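Local coordinates for protein [4Fe-4S]-dependent U34-ARNt thiolase (Methanococcus maripaludis, PDB 6SCY) that binds a [4Fe-4S] cluster and probably uses it, together with ATP, to place sulfur on uridine 34 of transfer RNA, at residues N48-A53 and K161-A166; V178-I183 and L238-E243; R43-N48 and E71-I76. All coordinates share one frame; numbering follows the deposited sequence. Where two conformers were deposited one is given.

Contact 1: residues N48-A53 and K161-A166; sequences NNIKVA and KCDFLA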
loop_
_atom_site.group_PDB
_atom_site.type_symbol
_atom_site.label_atom_id
_atom_site.label_comp_id
_atom_site.label_asym_id
_atom_site.label_seq_id
_atom_site.Cartn_x
_atom_site.Cartn_y
_atom_site.Cartn_z
ATOM N N ASN A 48 17.174 -30.755 -13.301
ATOM C CA ASN A 48 18.213 -31.051 -14.287
ATOM C C ASN A 48 17.863 -30.411 -15.645
ATOM O O ASN A 48 16.714 -30.021 -15.870
ATOM C CB ASN A 48 18.382 -32.571 -14.414
ATOM C CG ASN A 48 19.730 -33.014 -14.918
ATOM O OD1 ASN A 48 20.785 -32.664 -14.377
ATOM N ND2 ASN A 48 19.714 -33.822 -15.962
ATOM N N ASN A 49 18.850 -30.300 -16.536
ATOM C CA ASN A 49 18.709 -29.768 -17.895
ATOM C C ASN A 49 18.313 -28.267 -17.948
ATOM O O ASN A 49 17.641 -27.839 -18.900
ATOM C CB ASN A 49 17.778 -30.639 -18.763
ATOM C CG ASN A 49 17.916 -32.118 -18.510
ATOM O OD1 ASN A 49 19.015 -32.683 -18.533
ATOM N ND2 ASN A 49 16.797 -32.768 -18.233
ATOM N N ILE A 50 18.797 -27.451 -16.985
ATOM C CA ILE A 50 18.553 -25.997 -17.018
ATOM C C ILE A 50 19.850 -25.198 -16.748
ATOM O O ILE A 50 20.722 -25.656 -16.014
ATOM C CB ILE A 50 17.354 -25.468 -16.164
ATOM C CG1 ILE A 50 17.496 -25.816 -14.688
ATOM C CG2 ILE A 50 15.993 -25.887 -16.714
ATOM C CD1 ILE A 50 17.812 -24.665 -13.937
ATOM N N LYS A 51 19.948 -24.001 -17.348
ATOM C CA LYS A 51 21.074 -23.070 -17.242
ATOM C C LYS A 51 20.573 -21.789 -16.559
ATOM O O LYS A 51 19.582 -21.210 -17.017
ATOM C CB LYS A 51 21.605 -22.770 -18.663
ATOM C CG LYS A 51 22.895 -21.975 -18.717
ATOM C CD LYS A 51 23.278 -21.673 -20.146
ATOM C CE LYS A 51 24.495 -22.442 -20.591
ATOM N NZ LYS A 51 25.053 -21.881 -21.847
ATOM N N VAL A 52 21.220 -21.361 -15.457
ATOM C CA VAL A 52 20.792 -20.146 -14.747
ATOM C C VAL A 52 21.878 -19.088 -14.718
ATOM O O VAL A 52 22.925 -19.294 -14.108
ATOM C CB VAL A 52 20.221 -20.408 -13.327
ATOM C CG1 VAL A 52 19.876 -19.103 -12.613
ATOM C CG2 VAL A 52 19.004 -21.323 -13.371
ATOM N N ALA A 53 21.612 -17.949 -15.367
ATOM C CA ALA A 53 22.477 -16.773 -15.379
ATOM C C ALA A 53 22.153 -16.030 -14.100
ATOM O O ALA A 53 21.012 -16.101 -13.642
ATOM C CB ALA A 53 22.142 -15.896 -16.569
ATOM N N LYS A 161 22.043 -18.259 -23.786
ATOM C CA LYS A 161 20.881 -19.148 -23.898
ATOM C C LYS A 161 20.500 -19.763 -22.539
ATOM O O LYS A 161 20.429 -20.986 -22.384
ATOM C CB LYS A 161 21.065 -20.199 -25.012
ATOM C CG LYS A 161 20.932 -19.639 -26.426
ATOM C CD LYS A 161 21.120 -20.737 -27.473
ATOM C CE LYS A 161 21.222 -20.200 -28.883
ATOM N NZ LYS A 161 21.691 -21.237 -29.847
ATOM N N CYS A 162 20.256 -18.875 -21.558
ATOM C CA CYS A 162 19.881 -19.214 -20.185
ATOM C C CYS A 162 18.387 -19.342 -20.034
ATOM O O CYS A 162 17.632 -18.651 -20.715
ATOM C CB CYS A 162 20.455 -18.199 -19.202
ATOM S SG CYS A 162 22.265 -18.211 -19.105
ATOM N N ASP A 163 17.957 -20.223 -19.136
ATOM C CA ASP A 163 16.545 -20.462 -18.867
ATOM C C ASP A 163 15.978 -19.437 -17.874
ATOM O O ASP A 163 14.816 -19.037 -17.993
ATOM C CB ASP A 163 16.336 -21.907 -18.384
ATOM C CG ASP A 163 16.687 -22.921 -19.449
ATOM O OD1 ASP A 163 15.980 -22.964 -20.481
ATOM O OD2 ASP A 163 17.673 -23.663 -19.259
ATOM N N PHE A 164 16.804 -19.009 -16.904
ATOM C CA PHE A 164 16.410 -18.046 -15.881
ATOM C C PHE A 164 17.513 -17.033 -15.589
ATOM O O PHE A 164 18.700 -17.326 -15.777
ATOM C CB PHE A 164 16.006 -18.765 -14.586
ATOM C CG PHE A 164 14.862 -19.737 -14.726
ATOM C CD1 PHE A 164 13.550 -19.284 -14.802
ATOM C CD2 PHE A 164 15.095 -21.105 -14.766
ATOM C CE1 PHE A 164 12.490 -20.185 -14.926
ATOM C CE2 PHE A 164 14.034 -22.006 -14.886
ATOM C CZ PHE A 164 12.738 -21.538 -14.965
ATOM N N LEU A 165 17.111 -15.839 -15.127
ATOM C CA LEU A 165 18.017 -14.773 -14.716
ATOM C C LEU A 165 17.763 -14.546 -13.219
ATOM O O LEU A 165 16.709 -14.037 -12.841
ATOM C CB LEU A 165 17.794 -13.494 -15.555
ATOM C CG LEU A 165 18.510 -12.204 -15.122
ATOM C CD1 LEU A 165 19.993 -12.235 -15.447
ATOM C CD2 LEU A 165 17.887 -11.003 -15.792
ATOM N N ALA A 166 18.702 -14.997 -12.370
ATOM C CA ALA A 166 18.593 -14.870 -10.922
ATOM C C ALA A 166 19.074 -13.502 -10.437
ATOM O O ALA A 166 20.171 -13.076 -10.790
ATOM C CB ALA A 166 19.354 -15.990 -10.240
HETATM O O HOH W 1 17.419 -25.456 -21.309
#
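Lys-51 to Ala-53 and Phe-164 to Ala-166 run as neighbouring parallel strands, their short axes 4.8 Å apart at closest and turned by 40°, with Val-52 level with Phe-164 and Ala-53 with Leu-165. Ala-53 bonds the neighbouring strand through both its N and its O, straddling Leu-165: its N donates to Phe-164 O, and its O accepts Ala-166 N at 2.9 Å. Two residues earlier, at Lys-51, the pattern shifts. Lys-51 O takes the N of Asp-163 at 2.8 Å, while Lys-51 N turns to the carboxylate of that aspartate, reaching the anti lone pair of Asp-163 OD2 at 3.0 Å in a nearly straight bond (164°). A water also donates to Asp-163 OD2, at 2.7 Å. The carboxylate thereby stands in for main chain where the strand pairing begins. On one face, Val-52 CG2 lies at the edge of the Phe-164 ring and CG1 rests against Ala-166 CB; helix 60-75 covers this side. On the other face, Ala-53 CB meets the sulfur of buried Cys-162. Lys-51, with CG anti to its N (chi1 -172°), lays CG and CD along Cys-162 SG, CD at 3.8 Å, and NZ continues to Glu-160 O. These are the first and fourth strands of the 3-2-1-4-5 sheet of the PP-loop fold, adjacent at the switch point where such nucleotide-binding sheets form their site; the predicted ATP residues Gly-55 and Gly-168 follow just beyond. Two donors on OD2 suit an ionised Asp-163, and the lysine charge beside Glu-160 O probably benefits from the C-terminal end of helix 141-159.

Contact 2: residues V178-I183 and L238-E243; sequences VMMNYI and LSFRSE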
loop_
_atom_site.group_PDB
_atom_site.type_symbol
_atom_site.label_atom_id
_atom_site.label_comp_id
_atom_site.label_asym_id
_atom_site.label_seq_id
_atom_site.Cartn_x
_atom_site.Cartn_y
_atom_site.Cartn_z
ATOM N N VAL A 178 7.385 -2.316 -3.225
ATOM C CA VAL A 178 5.932 -2.481 -3.208
ATOM C C VAL A 178 5.338 -1.243 -2.541
ATOM O O VAL A 178 4.479 -0.592 -3.133
ATOM C CB VAL A 178 5.516 -3.805 -2.510
ATOM C CG1 VAL A 178 4.045 -3.800 -2.130
ATOM C CG2 VAL A 178 5.827 -5.015 -3.382
ATOM N N MET A 179 5.853 -0.886 -1.348
ATOM C CA MET A 179 5.431 0.278 -0.570
ATOM C C MET A 179 5.653 1.577 -1.341
ATOM O O MET A 179 4.807 2.463 -1.259
ATOM C CB MET A 179 6.148 0.314 0.790
ATOM C CG MET A 179 5.428 1.128 1.849
ATOM S SD MET A 179 3.930 0.339 2.518
ATOM C CE MET A 179 3.958 0.987 4.147
ATOM N N MET A 180 6.768 1.684 -2.100
ATOM C CA MET A 180 7.084 2.857 -2.924
ATOM C C MET A 180 6.016 3.017 -4.009
ATOM O O MET A 180 5.475 4.109 -4.173
ATOM C CB MET A 180 8.489 2.739 -3.552
ATOM C CG MET A 180 9.611 3.150 -2.619
ATOM S SD MET A 180 11.284 2.880 -3.286
ATOM C CE MET A 180 11.460 4.291 -4.335
ATOM N N ASN A 181 5.671 1.900 -4.693
ATOM C CA ASN A 181 4.651 1.817 -5.743
ATOM C C ASN A 181 3.261 2.164 -5.174
ATOM O O ASN A 181 2.419 2.700 -5.895
ATOM C CB ASN A 181 4.671 0.414 -6.382
ATOM C CG ASN A 181 3.535 0.100 -7.331
ATOM O OD1 ASN A 181 2.515 -0.480 -6.946
ATOM N ND2 ASN A 181 3.688 0.465 -8.597
ATOM N N TYR A 182 3.041 1.874 -3.879
ATOM C CA TYR A 182 1.803 2.164 -3.160
ATOM C C TYR A 182 1.722 3.665 -2.848
ATOM O O TYR A 182 0.720 4.289 -3.193
ATOM C CB TYR A 182 1.730 1.337 -1.858
ATOM C CG TYR A 182 1.319 -0.121 -1.981
ATOM C CD1 TYR A 182 0.845 -0.639 -3.185
ATOM C CD2 TYR A 182 1.363 -0.969 -0.883
ATOM C CE1 TYR A 182 0.439 -1.970 -3.291
ATOM C CE2 TYR A 182 0.937 -2.293 -0.971
ATOM C CZ TYR A 182 0.481 -2.791 -2.177
ATOM O OH TYR A 182 0.068 -4.098 -2.245
ATOM N N ILE A 183 2.784 4.241 -2.215
ATOM C CA ILE A 183 2.878 5.665 -1.832
ATOM C C ILE A 183 2.834 6.587 -3.074
ATOM O O ILE A 183 2.201 7.645 -3.023
ATOM C CB ILE A 183 4.101 5.958 -0.895
ATOM C CG1 ILE A 183 4.027 5.134 0.406
ATOM C CG2 ILE A 183 4.215 7.455 -0.562
ATOM C CD1 ILE A 183 5.345 4.844 1.060
ATOM N N LEU A 238 18.986 8.176 -3.708
ATOM C CA LEU A 238 17.560 8.499 -3.636
ATOM C C LEU A 238 17.117 8.310 -2.203
ATOM O O LEU A 238 17.180 7.198 -1.681
ATOM C CB LEU A 238 16.736 7.611 -4.569
ATOM C CG LEU A 238 15.436 8.270 -5.046
ATOM C CD1 LEU A 238 15.388 8.162 -6.568
ATOM C CD2 LEU A 238 14.194 7.596 -4.402
ATOM N N SER A 239 16.756 9.414 -1.540
ATOM C CA SER A 239 16.386 9.448 -0.123
ATOM C C SER A 239 15.008 8.857 0.193
ATOM O O SER A 239 14.739 8.557 1.360
ATOM C CB SER A 239 16.506 10.868 0.425
ATOM O OG SER A 239 17.833 11.359 0.290
ATOM N N PHE A 240 14.140 8.688 -0.829
ATOM C CA PHE A 240 12.796 8.124 -0.652
ATOM C C PHE A 240 12.824 6.654 -0.226
ATOM O O PHE A 240 12.090 6.280 0.693
ATOM C CB PHE A 240 11.916 8.345 -1.897
ATOM C CG PHE A 240 10.473 7.900 -1.797
ATOM C CD1 PHE A 240 9.696 8.241 -0.694
ATOM C CD2 PHE A 240 9.875 7.196 -2.831
ATOM C CE1 PHE A 240 8.361 7.845 -0.609
ATOM C CE2 PHE A 240 8.533 6.806 -2.748
ATOM C CZ PHE A 240 7.788 7.131 -1.635
ATOM N N ARG A 241 13.698 5.836 -0.863
ATOM C CA ARG A 241 13.868 4.416 -0.538
ATOM C C ARG A 241 14.402 4.255 0.890
ATOM O O ARG A 241 13.934 3.375 1.608
ATOM C CB ARG A 241 14.764 3.692 -1.565
ATOM C CG ARG A 241 14.574 2.172 -1.556
ATOM C CD ARG A 241 15.369 1.467 -2.638
ATOM N NE ARG A 241 15.022 0.045 -2.723
ATOM C CZ ARG A 241 14.368 -0.517 -3.738
ATOM N NH1 ARG A 241 14.094 -1.812 -3.725
ATOM N NH2 ARG A 241 14.001 0.213 -4.786
ATOM N N SER A 242 15.332 5.136 1.320
ATOM C CA SER A 242 15.871 5.128 2.682
ATOM C C SER A 242 14.806 5.573 3.707
ATOM O O SER A 242 14.889 5.187 4.874
ATOM C CB SER A 242 17.130 5.986 2.782
ATOM O OG SER A 242 16.875 7.352 2.509
ATOM N N GLU A 243 13.792 6.356 3.261
ATOM C CA GLU A 243 12.675 6.804 4.099
ATOM C C GLU A 243 11.663 5.661 4.208
ATOM O O GLU A 243 11.198 5.371 5.312
ATOM C CB GLU A 243 12.014 8.064 3.509
ATOM C CG GLU A 243 11.127 8.813 4.496
ATOM C CD GLU A 243 10.182 9.850 3.917
ATOM O OE1 GLU A 243 10.645 10.733 3.157
ATOM O OE2 GLU A 243 8.974 9.789 4.242
#
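Ser-239 O, just ahead of the Phe-240 and Arg-241 side chains that meet Met-180, accepts Ser-242 OG at 2.7 Å from above its carbonyl plane, and also a weak bond from Glu-243 N. This secures the first turn of helix 239-254, which passes helix 171-184 at 109° with the short axes 10.5 Å apart. Across the contact itself there are no hydrogen bonds. Met-180 carries most of it: bent at its last torsion (chi3 80°), it brings CE to 3.6 Å from Phe-240 CD2, while CG touches CE2 of the same ring. The sulfur lies 5.3 Å from the centroid of the Phe-240 ring, an oblique Met-aromatic contact. Arg-241 runs extended at about a right angle to Met-180, its CG 3.8 Å from the Met-180 SD, and its NE makes a weak hydrogen bond to Gln-176 OE1. At the outer tip of the ring, next to CE2, Ile-183 CG2 lies at the edge, 3.7 Å from Phe-240 CZ. A neighbouring subunit packs on both Ile-183 and Phe-240, joining this helix pair to the dimer interface. Leu-238, whose CD2 touches Met-180 CE, has its side chain about 5 Å from that of the cluster ligand Cys-142. With no hydrogen bond across it and mostly aliphatic, sulfur and ring surfaces meeting, the fit rests on shape and dispersion, and the guanidinium near the soft thioether probably adds no more than a slight polarisation.

Contact 3: residues R43-N48 and E71-I76; sequences RDVLKN and EYYKQI. With SO4 (sulfate ion), chain P; SO4 (sulfate ion), chain X.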
loop_
_atom_site.group_PDB
_atom_site.type_symbol
_atom_site.label_atom_id
_atom_site.label_comp_id
_atom_site.label_asym_id
_atom_site.label_seq_id
_atom_site.Cartn_x
_atom_site.Cartn_y
_atom_site.Cartn_z
ATOM N N ARG A 43 10.249 -26.583 -8.157
ATOM C CA ARG A 43 10.717 -27.733 -8.946
ATOM C C ARG A 43 11.127 -27.363 -10.368
ATOM O O ARG A 43 11.997 -28.020 -10.937
ATOM C CB ARG A 43 9.642 -28.836 -9.007
ATOM C CG ARG A 43 9.507 -29.670 -7.732
ATOM C CD ARG A 43 8.704 -30.956 -7.938
ATOM N NE ARG A 43 7.320 -30.704 -8.355
ATOM C CZ ARG A 43 6.299 -30.519 -7.522
ATOM N NH1 ARG A 43 6.487 -30.557 -6.208
ATOM N NH2 ARG A 43 5.080 -30.291 -7.998
ATOM N N ASP A 44 10.480 -26.338 -10.945
ATOM C CA ASP A 44 10.714 -25.870 -12.317
ATOM C C ASP A 44 12.081 -25.204 -12.476
ATOM O O ASP A 44 12.680 -25.282 -13.553
ATOM C CB ASP A 44 9.590 -24.922 -12.773
ATOM C CG ASP A 44 8.207 -25.544 -12.700
ATOM O OD1 ASP A 44 7.866 -26.344 -13.603
ATOM O OD2 ASP A 44 7.467 -25.237 -11.734
ATOM N N VAL A 45 12.567 -24.552 -11.403
ATOM C CA VAL A 45 13.862 -23.870 -11.376
ATOM C C VAL A 45 14.948 -24.828 -10.872
ATOM O O VAL A 45 16.028 -24.889 -11.453
ATOM C CB VAL A 45 13.800 -22.554 -10.556
ATOM C CG1 VAL A 45 15.177 -21.900 -10.436
ATOM C CG2 VAL A 45 12.795 -21.577 -11.161
ATOM N N LEU A 46 14.659 -25.571 -9.794
ATOM C CA LEU A 46 15.615 -26.505 -9.220
ATOM C C LEU A 46 15.392 -27.891 -9.806
ATOM O O LEU A 46 14.695 -28.717 -9.216
ATOM C CB LEU A 46 15.518 -26.530 -7.683
ATOM C CG LEU A 46 15.667 -25.208 -6.944
ATOM C CD1 LEU A 46 14.704 -25.142 -5.810
ATOM C CD2 LEU A 46 17.056 -25.021 -6.431
ATOM N N LYS A 47 15.972 -28.137 -10.986
ATOM C CA LYS A 47 15.900 -29.418 -11.697
ATOM C C LYS A 47 17.078 -29.588 -12.654
ATOM O O LYS A 47 17.880 -28.672 -12.807
ATOM C CB LYS A 47 14.542 -29.608 -12.422
ATOM C CG LYS A 47 14.277 -28.672 -13.596
ATOM C CD LYS A 47 13.026 -29.093 -14.359
ATOM C CE LYS A 47 12.934 -28.439 -15.715
ATOM N NZ LYS A 47 11.746 -28.906 -16.474
ATOM N N ASN A 48 17.174 -30.755 -13.301
ATOM C CA ASN A 48 18.213 -31.051 -14.287
ATOM C C ASN A 48 17.863 -30.411 -15.645
ATOM O O ASN A 48 16.714 -30.021 -15.870
ATOM C CB ASN A 48 18.382 -32.571 -14.414
ATOM C CG ASN A 48 19.730 -33.014 -14.918
ATOM O OD1 ASN A 48 20.785 -32.664 -14.377
ATOM N ND2 ASN A 48 19.714 -33.822 -15.962
ATOM N N GLU A 71 25.401 -24.463 -4.448
ATOM C CA GLU A 71 25.261 -25.652 -3.604
ATOM C C GLU A 71 24.285 -26.638 -4.239
ATOM O O GLU A 71 24.578 -27.840 -4.274
ATOM C CB GLU A 71 24.793 -25.284 -2.183
ATOM C CG GLU A 71 25.881 -24.705 -1.305
ATOM C CD GLU A 71 26.743 -25.730 -0.598
ATOM O OE1 GLU A 71 26.194 -26.483 0.241
ATOM O OE2 GLU A 71 27.968 -25.769 -0.867
ATOM N N TYR A 72 23.138 -26.125 -4.758
ATOM C CA TYR A 72 22.119 -26.952 -5.397
ATOM C C TYR A 72 22.643 -27.545 -6.718
ATOM O O TYR A 72 22.733 -28.761 -6.847
ATOM C CB TYR A 72 20.814 -26.152 -5.635
ATOM C CG TYR A 72 20.201 -25.478 -4.420
ATOM C CD1 TYR A 72 19.880 -26.209 -3.278
ATOM C CD2 TYR A 72 19.828 -24.140 -4.459
ATOM C CE1 TYR A 72 19.274 -25.603 -2.178
ATOM C CE2 TYR A 72 19.202 -23.529 -3.373
ATOM C CZ TYR A 72 18.934 -24.264 -2.232
ATOM O OH TYR A 72 18.331 -23.664 -1.159
ATOM N N TYR A 73 22.986 -26.666 -7.697
ATOM C CA TYR A 73 23.453 -27.054 -9.036
ATOM C C TYR A 73 24.799 -27.795 -9.047
ATOM O O TYR A 73 25.171 -28.335 -10.090
ATOM C CB TYR A 73 23.471 -25.846 -9.999
ATOM C CG TYR A 73 22.104 -25.236 -10.246
ATOM C CD1 TYR A 73 21.092 -25.967 -10.858
ATOM C CD2 TYR A 73 21.833 -23.919 -9.894
ATOM C CE1 TYR A 73 19.826 -25.420 -11.066
ATOM C CE2 TYR A 73 20.575 -23.353 -10.113
ATOM C CZ TYR A 73 19.576 -24.107 -10.702
ATOM O OH TYR A 73 18.337 -23.544 -10.911
ATOM N N LYS A 74 25.506 -27.853 -7.894
ATOM C CA LYS A 74 26.777 -28.566 -7.746
ATOM C C LYS A 74 26.529 -30.070 -7.854
ATOM O O LYS A 74 27.313 -30.774 -8.492
ATOM C CB LYS A 74 27.409 -28.255 -6.385
ATOM C CG LYS A 74 28.936 -28.288 -6.373
ATOM C CD LYS A 74 29.548 -27.284 -5.355
ATOM C CE LYS A 74 29.339 -27.655 -3.887
ATOM N NZ LYS A 74 30.238 -26.849 -2.989
ATOM N N GLN A 75 25.448 -30.564 -7.248
ATOM C CA GLN A 75 25.153 -31.985 -7.304
ATOM C C GLN A 75 24.347 -32.376 -8.551
ATOM O O GLN A 75 24.367 -33.550 -8.940
ATOM C CB GLN A 75 24.501 -32.484 -6.001
ATOM C CG GLN A 75 23.386 -31.619 -5.424
ATOM C CD GLN A 75 23.587 -31.310 -3.958
ATOM O OE1 GLN A 75 24.637 -31.591 -3.361
ATOM N NE2 GLN A 75 22.578 -30.706 -3.345
ATOM N N ILE A 76 23.685 -31.394 -9.203
ATOM C CA ILE A 76 22.872 -31.614 -10.414
ATOM C C ILE A 76 23.826 -31.661 -11.617
ATOM O O ILE A 76 24.540 -30.680 -11.851
ATOM C CB ILE A 76 21.697 -30.599 -10.564
ATOM C CG1 ILE A 76 21.038 -30.239 -9.211
ATOM C CG2 ILE A 76 20.656 -31.112 -11.530
ATOM C CD1 ILE A 76 20.563 -31.403 -8.246
HETATM S S SO4 P . 7.190 -26.358 -6.174
HETATM O O1 SO4 P . 7.182 -26.133 -7.623
HETATM O O2 SO4 P . 8.434 -27.021 -5.791
HETATM O O3 SO4 P . 7.092 -25.078 -5.474
HETATM O O4 SO4 P . 6.059 -27.204 -5.804
HETATM S S SO4 X . 2.570 -28.257 -4.603
HETATM O O1 SO4 X . 3.300 -29.112 -5.540
HETATM O O2 SO4 X . 2.277 -29.016 -3.390
HETATM O O3 SO4 X . 3.392 -27.098 -4.266
HETATM O O4 SO4 X . 1.320 -27.805 -5.216
#
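The Tyr-73 ring turns its edge to the 43-48 loop, with Val-45 O in its plane and Lys-47 O near the same edge; Leu-46 CD2 approaches the Tyr-72 ring obliquely, and the Arg-43 guanidinium has one sulfate (chain P) over a face and another (chain X) at its edge. The tyrosines belong to helix 60-75, the connection of the beta-alpha-beta crossover between parallel strands 51-55 and 80-87, and the loop leads into the first of those strands. Tyr-73 OH donates to Val-45 O at 2.7 Å, arriving from above the carbonyl plane (51° out of it), and Val-45 CG1 lies 3.6 Å from the same Tyr-73 OH. Lys-47 N reaches Val-45 O as well, weakly, within the loop's own turn. A phenylalanine in place of Tyr-73 would probably leave Val-45 O without its bond from the helix and the loop freer to shift against it. Leu-46 CD2 comes to 3.5 Å from Tyr-72 CD2, a contact less certain because Tyr-72 has two conformers; the Tyr-72 hydroxyl is bonded to Lys-34 O on helix 26-41. Beyond the helix, Ile-76 CG2 lies alongside the Asn-48 side chain, against OD1; the CG of Asn-48 is anti to the backbone N (chi1 -156°) and its OD1 is held by Asn-78 N. The sulfates probably come from the crystallisation liquor. The chain P sulfate accepts Arg-43 N at O1, 3.1 Å away, with a weak bond to O2; the chain X sulfate presents its O1 to Arg-43 NH2 at 3.3 Å.

How the contacts relate
Contacts 1 and 3 form one continuous region, their centres about 10 Å apart, with Asn-48 common to both and their segments alternating along the chain. The loop of contact 3 runs into strand 51-55 of contact 1, and helix 60-75 follows that strand and folds back over the sheet: Ile-50 CD1 packs against Val-45 and Tyr-73, and Val-52 CG2 against the Tyr-73 hydroxyl. Contact 2 comes later in sequence and lies across the chain's centre, about 31 Å from contact 1 and about 35 Å from contact 3 between centres. Strand 164-167 leads into its helix 171-184, so the central sheet is linked directly to the helices near the iron-sulfur cluster.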